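Local coordinates for hypothetical protein Ta0583 (PDB 2FSJ) that polymerizes in the presence of nucleoside triphosphate, optimally ATP, into bundled helical filaments as an archaeal homolog of actin, at residues A[142-147]-A[164-169]. Sequence-based numbering, arbitrary orientation.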
ATOM      1  N   GLU A 142       4.987  -0.052 -20.344  1.00 17.39           N
ATOM      2  CA  GLU A 142       4.870  -1.017 -21.425  1.00 18.70           C
ATOM      3  C   GLU A 142       3.609  -1.880 -21.301  1.00 19.12           C
ATOM      4  O   GLU A 142       2.992  -2.241 -22.302  1.00 19.09           O
ATOM      5  CB  GLU A 142       6.147  -1.877 -21.503  1.00 19.32           C
ATOM      6  CG  GLU A 142       7.307  -1.040 -22.042  1.00 21.24           C
ATOM      7  CD  GLU A 142       8.678  -1.685 -21.891  1.00 24.88           C
ATOM      8  OE1 GLU A 142       8.742  -2.875 -21.518  1.00 28.36           O
ATOM      9  OE2 GLU A 142       9.680  -0.990 -22.183  1.00 27.80           O
ATOM     10  N   ALA A 143       3.241  -2.204 -20.059  1.00 17.46           N
ATOM     11  CA  ALA A 143       2.115  -3.064 -19.771  1.00 16.97           C
ATOM     12  C   ALA A 143       0.802  -2.334 -19.943  1.00 16.51           C
ATOM     13  O   ALA A 143      -0.180  -2.971 -20.302  1.00 16.93           O
ATOM     14  CB  ALA A 143       2.204  -3.642 -18.332  1.00 16.58           C
ATOM     15  N   LEU A 144       0.787  -1.018 -19.685  1.00 15.40           N
ATOM     16  CA  LEU A 144      -0.455  -0.283 -19.446  1.00 14.99           C
ATOM     17  C   LEU A 144      -0.724   0.895 -20.311  1.00 15.34           C
ATOM     18  O   LEU A 144      -1.888   1.174 -20.596  1.00 15.89           O
ATOM     19  CB  LEU A 144      -0.576   0.164 -17.975  1.00 14.91           C
ATOM     20  CG  LEU A 144      -0.576  -0.905 -16.896  1.00 14.82           C
ATOM     21  CD1 LEU A 144      -0.455  -0.179 -15.535  1.00 16.53           C
ATOM     22  CD2 LEU A 144      -1.840  -1.811 -16.987  1.00 16.12           C
ATOM     23  N   GLU A 145       0.298   1.638 -20.733  1.00 16.09           N
ATOM     24  CA  GLU A 145       0.046   2.862 -21.490  1.00 16.37           C
ATOM     25  C   GLU A 145      -0.421   2.526 -22.901  1.00 16.57           C
ATOM     26  O   GLU A 145       0.082   1.568 -23.504  1.00 18.00           O
ATOM     27  CB  GLU A 145       1.297   3.759 -21.595  1.00 17.42           C
ATOM     28  CG  GLU A 145       1.376   4.849 -20.586  1.00 19.17           C
ATOM     29  CD  GLU A 145       2.581   5.773 -20.734  1.00 20.01           C
ATOM     30  OE1 GLU A 145       2.568   6.777 -20.024  1.00 19.40           O
ATOM     31  OE2 GLU A 145       3.537   5.490 -21.503  1.00 20.65           O
ATOM     32  N   ASN A 146      -1.328   3.329 -23.420  1.00 16.65           N
ATOM     33  CA  ASN A 146      -1.912   3.120 -24.758  1.00 18.44           C
ATOM     34  C   ASN A 146      -2.470   1.724 -24.946  1.00 18.22           C
ATOM     35  O   ASN A 146      -2.341   1.143 -26.038  1.00 18.33           O
ATOM     36  CB  ASN A 146      -0.847   3.371 -25.823  1.00 19.77           C
ATOM     37  CG  ASN A 146      -0.275   4.750 -25.729  1.00 22.57           C
ATOM     38  OD1 ASN A 146       0.961   4.931 -25.574  1.00 31.30           O
ATOM     39  ND2 ASN A 146      -1.140   5.736 -25.803  1.00 24.33           N
ATOM     40  N   LYS A 147      -3.028   1.164 -23.859  1.00 16.63           N
ATOM     41  CA  LYS A 147      -3.788  -0.079 -23.925  1.00 16.32           C
ATOM     42  C   LYS A 147      -5.245   0.262 -23.674  1.00 16.92           C
ATOM     43  O   LYS A 147      -5.542   1.087 -22.822  1.00 17.17           O
ATOM     44  CB  LYS A 147      -3.374  -1.065 -22.859  1.00 15.45           C
ATOM     45  CG  LYS A 147      -1.905  -1.500 -22.830  1.00 17.55           C
ATOM     46  CD  LYS A 147      -1.348  -2.074 -24.069  1.00 17.15           C
ATOM     47  CE  LYS A 147       0.165  -2.415 -23.915  1.00 16.48           C
ATOM     48  NZ  LYS A 147       1.006  -1.331 -24.403  1.00 16.07           N
ATOM     49  N   THR A 164      -4.211   6.496 -21.436  1.00 23.95           N
ATOM     50  CA  THR A 164      -3.454   7.404 -22.332  1.00 24.69           C
ATOM     51  C   THR A 164      -2.105   7.767 -21.763  1.00 24.60           C
ATOM     52  O   THR A 164      -1.154   8.076 -22.511  1.00 25.25           O
ATOM     53  CB  THR A 164      -4.203   8.718 -22.656  1.00 24.51           C
ATOM     54  OG1 THR A 164      -4.384   9.501 -21.470  1.00 24.51           O
ATOM     55  CG2 THR A 164      -5.584   8.471 -23.169  1.00 25.98           C
ATOM     56  N   ARG A 165      -1.998   7.755 -20.435  1.00 23.19           N
ATOM     57  CA  ARG A 165      -0.745   8.181 -19.810  1.00 22.60           C
ATOM     58  C   ARG A 165      -0.692   7.681 -18.406  1.00 20.62           C
ATOM     59  O   ARG A 165      -1.704   7.664 -17.734  1.00 18.65           O
ATOM     60  CB  ARG A 165      -0.630   9.697 -19.793  1.00 23.81           C
ATOM     61  CG  ARG A 165       0.711  10.210 -19.352  1.00 28.85           C
ATOM     62  CD  ARG A 165       1.111  11.621 -19.843  1.00 35.91           C
ATOM     63  NE  ARG A 165      -0.013  12.391 -20.371  1.00 41.25           N
ATOM     64  CZ  ARG A 165      -0.643  13.375 -19.736  1.00 45.29           C
ATOM     65  NH1 ARG A 165      -0.274  13.748 -18.513  1.00 47.01           N
ATOM     66  NH2 ARG A 165      -1.664  13.997 -20.331  1.00 45.40           N
ATOM     67  N   LEU A 166       0.501   7.246 -18.008  1.00 19.27           N
ATOM     68  CA  LEU A 166       0.787   6.833 -16.662  1.00 17.86           C
ATOM     69  C   LEU A 166       1.858   7.766 -16.119  1.00 18.81           C
ATOM     70  O   LEU A 166       2.969   7.830 -16.686  1.00 19.57           O
ATOM     71  CB  LEU A 166       1.267   5.384 -16.707  1.00 18.11           C
ATOM     72  CG  LEU A 166       1.551   4.659 -15.421  1.00 18.89           C
ATOM     73  CD1 LEU A 166       0.303   4.568 -14.532  1.00 19.92           C
ATOM     74  CD2 LEU A 166       2.134   3.277 -15.728  1.00 18.60           C
ATOM     75  N   ILE A 167       1.545   8.482 -15.037  1.00 16.56           N
ATOM     76  CA  ILE A 167       2.478   9.346 -14.351  1.00 16.98           C
ATOM     77  C   ILE A 167       2.865   8.624 -13.040  1.00 16.47           C
ATOM     78  O   ILE A 167       2.001   8.120 -12.336  1.00 15.53           O
ATOM     79  CB  ILE A 167       1.847  10.707 -14.068  1.00 17.11           C
ATOM     80  CG1 ILE A 167       1.493  11.443 -15.399  1.00 19.43           C
ATOM     81  CG2 ILE A 167       2.748  11.593 -13.153  1.00 18.16           C
ATOM     82  CD1 ILE A 167       2.677  11.680 -16.304  1.00 21.51           C
ATOM     83  N   MET A 168       4.152   8.602 -12.742  1.00 14.93           N
ATOM     84  CA  MET A 168       4.695   7.816 -11.640  1.00 14.90           C
ATOM     85  C   MET A 168       5.574   8.650 -10.737  1.00 14.96           C
ATOM     86  O   MET A 168       6.389   9.427 -11.225  1.00 15.23           O
ATOM     87  CB  MET A 168       5.521   6.663 -12.199  1.00 14.71           C
ATOM     88  CG  MET A 168       4.717   5.677 -13.017  1.00 17.22           C
ATOM     89  SD  MET A 168       3.603   4.696 -12.032  1.00 18.07           S
ATOM     90  CE  MET A 168       4.739   3.475 -11.183  1.00 16.79           C
ATOM     91  N   ARG A 169       5.472   8.426  -9.428  1.00 13.67           N
ATOM     92  CA  ARG A 169       6.397   9.029  -8.464  1.00 13.07           C
ATOM     93  C   ARG A 169       6.888   7.948  -7.527  1.00 12.41           C
ATOM     94  O   ARG A 169       6.145   7.000  -7.338  1.00 12.21           O
ATOM     95  CB  ARG A 169       5.684  10.070  -7.641  1.00 13.03           C
ATOM     96  CG  ARG A 169       5.402  11.359  -8.370  1.00 15.85           C
ATOM     97  CD  ARG A 169       6.645  12.132  -8.804  1.00 20.79           C
ATOM     98  NE  ARG A 169       6.244  13.344  -9.505  1.00 25.61           N
ATOM     99  CZ  ARG A 169       6.003  13.430 -10.814  1.00 28.56           C
ATOM    100  NH1 ARG A 169       6.148  12.376 -11.634  1.00 25.50           N
ATOM    101  NH2 ARG A 169       5.639  14.603 -11.319  1.00 30.62           N
TER
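Glu-145 and Leu-166 join the turn after helix 133-144 to strand 158-170, in the N-terminal actin-like domain. Strand 120-128 pairs with one edge of segment 164-169. On the other edge Glu-145 meets Leu-166 just past the pairing of Lys-147 with Ile-163. The turn leads from the helix into strand 147-152, which runs antiparallel to 158-170. Glu-145 OE1 accepts a hydrogen bond from the backbone N of Leu-166 at 2.9 Å. The bond is nearly straight, with an N-H...O angle of 169°, and uses the anti lone pair of OE1. The glutamate chain is extended beyond CG and crosses the leucine side chain. Glu-145 CG lies 3.9 Å from Leu-166 CB. With CG anti to the backbone N (chi1 -176°), Leu-166 carries CD2 to 4.3 Å from Leu-144 CD1. Ala-140, also on helix 133-144, and Ile-124 of strand 120-128 touch Leu-166 too. Residues Leu-144 to Lys-147 form a type II beta turn. The side chain of Lys-147 turns back to the helix end, where its NZ bonds Glu-142 O at 3.0 Å and Glu-145 O at 3.2 Å. An alanine in place of Glu-145 would probably leave Leu-166 N without this acceptor, weakening the tie between turn and strand. The carboxylate takes up a strand-edge N-H beyond the Lys-147 pairing, probably much as a neighbouring strand's carbonyl would.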